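Local coordinates for chitinase (Paenibacillus sp. FPU-7, PDB 5GZT), which probably hydrolyses internal beta-1,4 linkages of chitin and chitodextrins at random, as an endo-acting chitinase with two glycosyl hydrolase family 18 regions, at residues Val287-Asp292 / Glu345-Tyr350; Arg294-Thr299 / Trp623-Asp628; Ser985-Ala990 / Ser1071-Tyr1076. All coordinates share one frame; numbering follows the deposited sequence.

Contact 1. Residues Val287-Asp292 / Glu345-Tyr350; sequences VDWAKD and ESNLAY
N347 grips the backbone of the 287-292 loop with both ends of its side-chain amide. OD1 of N347 accepts from the backbone N of W289 at 2.8 Å, with a nearly straight N-H...O angle of 167°. The donor is tilted out of the amide carbonyl plane. ND2 of N347 gives a more bent bond to V287 O at 2.9 Å. The amide crosses the W289 side chain at about a right angle, and the ring and amide planes are 60° apart. CG of N347 lies anti to its carbonyl carbon (chi1 -85°), which brings the amide round to the loop.

Y350 packs its ring against W289. Its CD2 touches W289 CB at 3.6 Å, and W289 O sits over the centre of one face of the tyrosine ring, 3.8 Å above the plane. Beside it, A290 CB meets S346 OG at 3.5 Å.

Two waters complete the shell. Water 1 donates to D288 OD1 and N347 OD1 and accepts from A290 N and S346 OG, so all four of its bonds are used. Water 2 joins D292 OD2 to Y350 OH.

Further out, D288 shapes the loop. Its OD1 accepts from K291 N at 3.1 Å, an Asx motif, and is met by that N-H from above the carboxylate plane. Its OD2 forms a salt bridge with K291 NZ. V287 CG1 covers one face of the indole, while W289 NE1 bonds to P284 O. ND2 of N347 also bonds to Y306 OH.

The chemistry is mainly polar. One buried amide from helix 344-352 pairs with a loop N-H and a loop C=O. Its second partners, water 1 and Y306, probably help to fix which end of the amide faces which group.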
# COMPACT_ATOMS: atom_id res chain seq x y z
N VAL B 287 8.85 10.68 13.89
CA VAL B 287 10.22 10.51 13.47
C VAL B 287 10.57 11.75 12.65
O VAL B 287 9.72 12.31 11.86
CB VAL B 287 10.38 9.20 12.64
CG1 VAL B 287 11.77 9.05 12.01
CG2 VAL B 287 10.07 8.00 13.53
N ASP B 288 11.82 12.17 12.81
CA ASP B 288 12.33 13.29 12.04
C ASP B 288 12.87 12.76 10.78
O ASP B 288 13.99 12.27 10.72
CB ASP B 288 13.37 14.07 12.86
CG ASP B 288 13.96 15.25 12.11
OD1 ASP B 288 13.93 15.34 10.85
OD2 ASP B 288 14.46 16.09 12.83
N TRP B 289 12.04 12.81 9.72
CA TRP B 289 12.38 12.13 8.51
C TRP B 289 13.53 12.76 7.79
O TRP B 289 14.23 12.05 7.05
CB TRP B 289 11.16 11.92 7.60
CG TRP B 289 10.32 10.87 8.20
CD1 TRP B 289 9.14 11.03 8.83
CD2 TRP B 289 10.66 9.50 8.31
NE1 TRP B 289 8.72 9.84 9.34
CE2 TRP B 289 9.64 8.87 9.03
CE3 TRP B 289 11.75 8.74 7.86
CZ2 TRP B 289 9.64 7.51 9.32
CZ3 TRP B 289 11.76 7.37 8.12
CH2 TRP B 289 10.70 6.77 8.86
N ALA B 290 13.80 14.06 8.01
CA ALA B 290 14.91 14.68 7.32
C ALA B 290 16.22 14.20 7.91
O ALA B 290 17.17 13.96 7.15
CB ALA B 290 14.82 16.21 7.33
N LYS B 291 16.31 14.07 9.24
CA LYS B 291 17.54 13.50 9.89
C LYS B 291 17.65 11.94 9.86
O LYS B 291 18.60 11.36 10.38
CB LYS B 291 17.58 13.78 11.36
CG LYS B 291 17.66 15.19 11.89
CD LYS B 291 17.54 15.05 13.44
CE LYS B 291 17.83 16.32 14.25
NZ LYS B 291 16.90 17.40 13.84
N ASP B 292 16.63 11.25 9.37
CA ASP B 292 16.59 9.76 9.56
C ASP B 292 17.72 9.16 8.74
O ASP B 292 17.99 9.61 7.62
CB ASP B 292 15.26 9.20 9.09
CG ASP B 292 15.29 7.72 8.87
OD1 ASP B 292 15.37 6.96 9.84
OD2 ASP B 292 15.25 7.33 7.68
N GLU B 345 6.46 19.93 9.09
CA GLU B 345 6.57 20.54 7.78
C GLU B 345 7.79 20.01 7.09
O GLU B 345 7.74 19.67 5.90
CB GLU B 345 6.58 22.08 7.87
CG GLU B 345 5.29 22.62 8.50
CD GLU B 345 4.92 24.07 8.11
OE1 GLU B 345 5.84 24.88 7.83
OE2 GLU B 345 3.69 24.38 8.13
N SER B 346 8.89 19.92 7.81
CA SER B 346 10.05 19.22 7.26
C SER B 346 9.69 17.74 6.81
O SER B 346 10.10 17.26 5.74
CB SER B 346 11.13 19.15 8.34
OG SER B 346 12.30 18.63 7.79
N ASN B 347 8.97 17.04 7.68
CA ASN B 347 8.64 15.62 7.43
C ASN B 347 7.89 15.48 6.12
O ASN B 347 8.37 14.78 5.15
CB ASN B 347 7.80 15.12 8.58
CG ASN B 347 8.63 14.64 9.75
OD1 ASN B 347 9.81 14.53 9.69
ND2 ASN B 347 7.98 14.32 10.81
N LEU B 348 6.76 16.22 6.08
CA LEU B 348 5.87 16.24 4.93
C LEU B 348 6.60 16.59 3.66
O LEU B 348 6.34 15.97 2.63
CB LEU B 348 4.71 17.15 5.16
CG LEU B 348 3.30 16.77 5.60
CD1 LEU B 348 2.93 15.31 5.41
CD2 LEU B 348 2.91 17.27 6.97
N ALA B 349 7.52 17.56 3.70
CA ALA B 349 8.32 17.89 2.50
C ALA B 349 9.19 16.74 2.07
O ALA B 349 9.25 16.43 0.87
CB ALA B 349 9.17 19.15 2.73
N TYR B 350 9.85 16.07 3.02
CA TYR B 350 10.76 14.95 2.72
C TYR B 350 10.00 13.78 2.08
O TYR B 350 10.50 13.16 1.14
CB TYR B 350 11.56 14.48 3.96
CG TYR B 350 12.27 13.17 3.74
CD1 TYR B 350 13.57 13.13 3.19
CD2 TYR B 350 11.64 11.97 4.06
CE1 TYR B 350 14.21 11.90 2.96
CE2 TYR B 350 12.28 10.75 3.84
CZ TYR B 350 13.55 10.73 3.29
OH TYR B 350 14.14 9.52 3.09
O HOH W 1 12.06 16.14 9.14
O HOH W 2 14.96 8.50 5.49

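Contact 2. Residues Arg294-Thr299 / Trp623-Asp628; sequences RGVDAT and WEYSQD
Y625 points its ring at the 294-299 loop and meets it with the phenol end. CG is anti to the backbone N (chi1 -176°), which carries the ring out from the 3-10 turn 625-627. Its OH accepts from D297 N at 3.0 Å, and the bond is almost straight at 173°. G295 O lies at the ring edge, near its plane, 3.6 Å from Y625 CE2. V296 runs obliquely to the ring, with CG1 3.9 Å from Y625 CE2. Water 3, also at the ring edge, links Y625 OH to D297 O.

R294 reaches the other end of the turn. Its chain bends at chi3 (81°) and brings the guanidinium edge-on to D628 O. NH2 of R294 donates to D628 O at 2.9 Å, with the acceptor close to the guanidinium plane. NH1 adds a weak bond to the same oxygen. NH2 also forms a salt bridge with D630.

Both segments are braced from within. OE2 of E624, which follows a cis peptide bond, accepts from S626 OG at 2.6 Å and from S626 N. D297 OD1 accepts from T299 N in an Asx turn.

Strands 264-284 and 619-623 run parallel and side by side, the first and last of the barrel. The contact joins the loops that follow them, an arrangement consistent with the closure of a family 18 TIM barrel.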
# COMPACT_ATOMS: atom_id res chain seq x y z
N ARG B 294 17.75 5.46 8.61
CA ARG B 294 17.34 4.05 8.31
C ARG B 294 16.80 3.96 6.89
O ARG B 294 16.83 2.88 6.28
CB ARG B 294 16.30 3.54 9.33
CG ARG B 294 16.89 3.49 10.72
CD ARG B 294 16.03 2.81 11.79
NE ARG B 294 16.15 1.33 11.74
CZ ARG B 294 15.18 0.46 11.43
NH1 ARG B 294 13.96 0.87 11.14
NH2 ARG B 294 15.44 -0.83 11.45
N GLY B 295 16.27 5.07 6.40
CA GLY B 295 15.80 5.17 5.01
C GLY B 295 14.34 4.76 4.79
O GLY B 295 13.68 4.15 5.68
N VAL B 296 13.84 5.15 3.62
CA VAL B 296 12.51 4.85 3.11
C VAL B 296 12.77 4.51 1.65
O VAL B 296 13.39 5.29 0.90
CB VAL B 296 11.52 6.05 3.28
CG1 VAL B 296 10.09 5.67 2.90
CG2 VAL B 296 11.49 6.57 4.71
N ASP B 297 12.41 3.29 1.26
CA ASP B 297 12.43 2.91 -0.12
C ASP B 297 10.99 2.80 -0.56
O ASP B 297 10.34 1.76 -0.43
CB ASP B 297 13.22 1.63 -0.25
CG ASP B 297 13.17 1.02 -1.65
OD1 ASP B 297 12.72 1.69 -2.62
OD2 ASP B 297 13.57 -0.15 -1.70
N ALA B 298 10.48 3.91 -1.07
CA ALA B 298 9.11 4.01 -1.54
C ALA B 298 8.83 3.25 -2.81
O ALA B 298 7.67 3.15 -3.17
CB ALA B 298 8.68 5.46 -1.68
N THR B 299 9.82 2.60 -3.43
CA THR B 299 9.50 1.63 -4.51
C THR B 299 8.72 0.43 -4.02
O THR B 299 8.16 -0.27 -4.81
CB THR B 299 10.73 1.14 -5.30
OG1 THR B 299 11.59 0.30 -4.51
CG2 THR B 299 11.57 2.35 -5.84
N TRP B 623 1.06 -0.92 9.89
CA TRP B 623 1.47 0.01 10.90
C TRP B 623 2.71 -0.55 11.56
O TRP B 623 2.62 -1.66 12.11
CB TRP B 623 0.42 0.08 12.00
CG TRP B 623 0.84 1.00 13.09
CD1 TRP B 623 1.52 0.68 14.23
CD2 TRP B 623 0.63 2.39 13.12
NE1 TRP B 623 1.75 1.80 14.96
CE2 TRP B 623 1.23 2.87 14.31
CE3 TRP B 623 -0.01 3.28 12.29
CZ2 TRP B 623 1.24 4.22 14.65
CZ3 TRP B 623 0.00 4.66 12.64
CH2 TRP B 623 0.57 5.10 13.81
N GLU B 624 3.87 0.11 11.52
CA GLU B 624 4.17 1.25 10.68
C GLU B 624 5.61 1.09 10.17
O GLU B 624 6.42 0.34 10.74
CB GLU B 624 3.92 2.61 11.38
CG GLU B 624 4.40 2.81 12.83
CD GLU B 624 5.84 3.26 12.93
OE1 GLU B 624 6.21 3.62 14.02
OE2 GLU B 624 6.62 3.20 11.95
N TYR B 625 5.88 1.73 9.05
CA TYR B 625 7.08 1.45 8.21
C TYR B 625 8.37 1.49 8.99
O TYR B 625 9.25 0.68 8.71
CB TYR B 625 7.12 2.38 7.01
CG TYR B 625 8.25 2.15 6.02
CD1 TYR B 625 8.10 1.30 4.96
CD2 TYR B 625 9.50 2.81 6.16
CE1 TYR B 625 9.15 1.01 4.11
CE2 TYR B 625 10.51 2.60 5.24
CZ TYR B 625 10.35 1.70 4.23
OH TYR B 625 11.35 1.43 3.31
N SER B 626 8.48 2.40 9.97
CA SER B 626 9.77 2.59 10.67
C SER B 626 10.16 1.47 11.64
O SER B 626 11.28 1.45 12.18
CB SER B 626 9.78 3.93 11.42
OG SER B 626 9.02 3.95 12.65
N GLN B 627 9.23 0.55 11.92
CA GLN B 627 9.48 -0.56 12.86
C GLN B 627 10.11 -1.77 12.23
O GLN B 627 10.44 -2.72 12.93
CB GLN B 627 8.13 -0.95 13.48
CG GLN B 627 7.46 0.13 14.30
CD GLN B 627 6.01 -0.20 14.66
OE1 GLN B 627 5.25 -0.92 13.94
NE2 GLN B 627 5.59 0.34 15.74
N ASP B 628 10.31 -1.73 10.92
CA ASP B 628 10.84 -2.86 10.17
C ASP B 628 12.36 -3.09 10.46
O ASP B 628 13.00 -2.31 11.11
CB ASP B 628 10.62 -2.56 8.71
CG ASP B 628 10.55 -3.73 7.83
OD1 ASP B 628 10.90 -4.90 8.22
OD2 ASP B 628 10.13 -3.45 6.69
O HOH W 3 10.92 -0.28 1.47

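Contact 3. Residues Ser985-Ala990 / Ser1071-Tyr1076; sequences SVYTSA and SAKAPY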
# COMPACT_ATOMS: atom_id res chain seq x y z
N SER B 985 31.83 2.23 -1.76
CA SER B 985 31.32 1.76 -0.46
C SER B 985 31.21 0.24 -0.38
O SER B 985 30.69 -0.40 -1.32
CB SER B 985 29.95 2.35 -0.16
OG SER B 985 29.02 2.06 -1.18
N VAL B 986 31.62 -0.32 0.75
CA VAL B 986 31.51 -1.74 0.97
C VAL B 986 30.08 -2.26 1.11
O VAL B 986 29.78 -3.31 0.47
CB VAL B 986 32.48 -2.24 2.03
CG1 VAL B 986 32.50 -1.35 3.26
CG2 VAL B 986 32.21 -3.69 2.39
N TYR B 987 29.18 -1.53 1.79
CA TYR B 987 27.73 -1.79 1.72
C TYR B 987 26.94 -0.64 1.11
O TYR B 987 27.44 0.49 0.93
CB TYR B 987 27.19 -2.18 3.13
CG TYR B 987 27.92 -3.37 3.80
CD1 TYR B 987 27.56 -4.70 3.57
CD2 TYR B 987 28.89 -3.14 4.69
CE1 TYR B 987 28.24 -5.78 4.23
CE2 TYR B 987 29.57 -4.17 5.31
CZ TYR B 987 29.26 -5.49 5.07
OH TYR B 987 30.05 -6.47 5.77
N THR B 988 25.74 -0.98 0.64
CA THR B 988 24.92 0.02 -0.03
C THR B 988 24.29 0.85 1.13
O THR B 988 23.66 0.27 2.06
CB THR B 988 23.78 -0.64 -0.81
OG1 THR B 988 24.27 -1.42 -1.91
CG2 THR B 988 22.86 0.45 -1.38
N SER B 989 24.44 2.17 1.12
CA SER B 989 23.86 3.03 2.20
C SER B 989 22.35 2.83 2.32
O SER B 989 21.62 2.74 1.31
CB SER B 989 24.09 4.50 1.88
OG SER B 989 23.51 5.36 2.88
N ALA B 990 21.86 2.86 3.56
CA ALA B 990 20.39 2.80 3.87
C ALA B 990 19.68 3.97 3.20
O ALA B 990 18.54 3.85 2.79
CB ALA B 990 20.13 2.75 5.42
N SER B 1071 25.87 2.93 7.57
CA SER B 1071 25.19 1.85 6.93
C SER B 1071 26.08 1.39 5.74
O SER B 1071 26.16 0.18 5.49
CB SER B 1071 23.74 2.21 6.48
OG SER B 1071 23.74 3.14 5.47
N ALA B 1072 26.76 2.33 5.07
CA ALA B 1072 27.65 2.02 3.91
C ALA B 1072 29.03 1.52 4.31
O ALA B 1072 29.71 0.90 3.50
CB ALA B 1072 27.80 3.23 3.00
N LYS B 1073 29.42 1.81 5.56
CA LYS B 1073 30.77 1.68 6.05
C LYS B 1073 31.77 2.39 5.15
O LYS B 1073 32.79 1.85 4.74
CB LYS B 1073 31.14 0.18 6.25
CG LYS B 1073 30.18 -0.61 7.14
CD LYS B 1073 30.16 -0.01 8.56
CE LYS B 1073 29.18 -0.73 9.54
NZ LYS B 1073 29.73 -0.47 10.90
N ALA B 1074 31.47 3.64 4.89
CA ALA B 1074 32.23 4.44 3.96
C ALA B 1074 32.48 5.80 4.53
O ALA B 1074 31.52 6.45 5.00
CB ALA B 1074 31.46 4.58 2.64
N PRO B 1075 33.73 6.29 4.39
CA PRO B 1075 34.03 7.66 4.72
C PRO B 1075 33.81 8.65 3.58
O PRO B 1075 33.75 8.29 2.37
CB PRO B 1075 35.50 7.59 5.02
CG PRO B 1075 36.00 6.61 3.96
CD PRO B 1075 34.93 5.59 3.88
N TYR B 1076 33.64 9.91 3.99
CA TYR B 1076 33.58 11.02 3.08
C TYR B 1076 34.05 12.28 3.76
O TYR B 1076 34.07 12.35 4.98
CB TYR B 1076 32.20 11.24 2.46
CG TYR B 1076 31.01 11.44 3.39
CD1 TYR B 1076 30.45 10.38 4.08
CD2 TYR B 1076 30.40 12.68 3.54
CE1 TYR B 1076 29.32 10.55 4.91
CE2 TYR B 1076 29.28 12.86 4.34
CZ TYR B 1076 28.75 11.79 5.04
OH TYR B 1076 27.67 11.96 5.84
O HOH W 4 33.38 1.47 2.03
O HOH W 5 23.56 -0.62 4.47
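Y987 N donates to A1072 O at 3.0 Å, the one direct backbone-to-backbone hydrogen bond between 985-990 and 1071-1076. The N-H...O angle is 166°, but the donor stands above the carbonyl plane. A CA-H...O contact from A1072 CA to Y987 O runs beside it. Segment 985-990 has no regular structure, while 1071-1076 leads into strand 1074-1079 through a G1 beta bulge at K1073 and A1074. Water 4 joins V986 N to K1073 O, and water 5 joins T988 O to S1071 O.

S1071 carries the main side-chain bond. Its OG sits between its own backbone N and carbonyl carbon (chi1 68°) and accepts from A990 N at 2.7 Å, nearly straight at 172°. D1069 also bonds to this hydroxyl. An alanine here would remove that oxygen and is likely to leave A990 N without its acceptor and D1069 OD1 without one of its donors.

CB of S985 packs against both A1072 CB and A1074 CB, at 3.9 Å from each. K1073 crosses Y987 obliquely, its CG at the ring edge, 3.8 Å from Y987 CD2. CG1 of V986 lies 3.6 Å from K1073 CB.

The 985-990 loop lies between strand 964-967 and helix 998-1007, and Y987 and T988 touch that helix. V986 packs on helix 1093-1106, while K1073 leans on W1068 of the adjoining strand 1065-1069.

From the N terminus, the chain first reaches 287-292 and then 294-299, both between strands 264-284 and 303-312. Contact 1 closes a loop of 52 residues by tying this region to helix 344-352. Contact 2 spans 323 residues and brings the end of the same family 18 region back to its start. The two cross, since their segments alternate along the chain. They also touch: W289 packs on V296 and S626. Contact 3 comes later, in the second family 18 region, and closes a loop of 80 residues onto strand 1074-1079. It meets contact 2 where A990 CB packs on R294 O, so the two family 18 regions touch there.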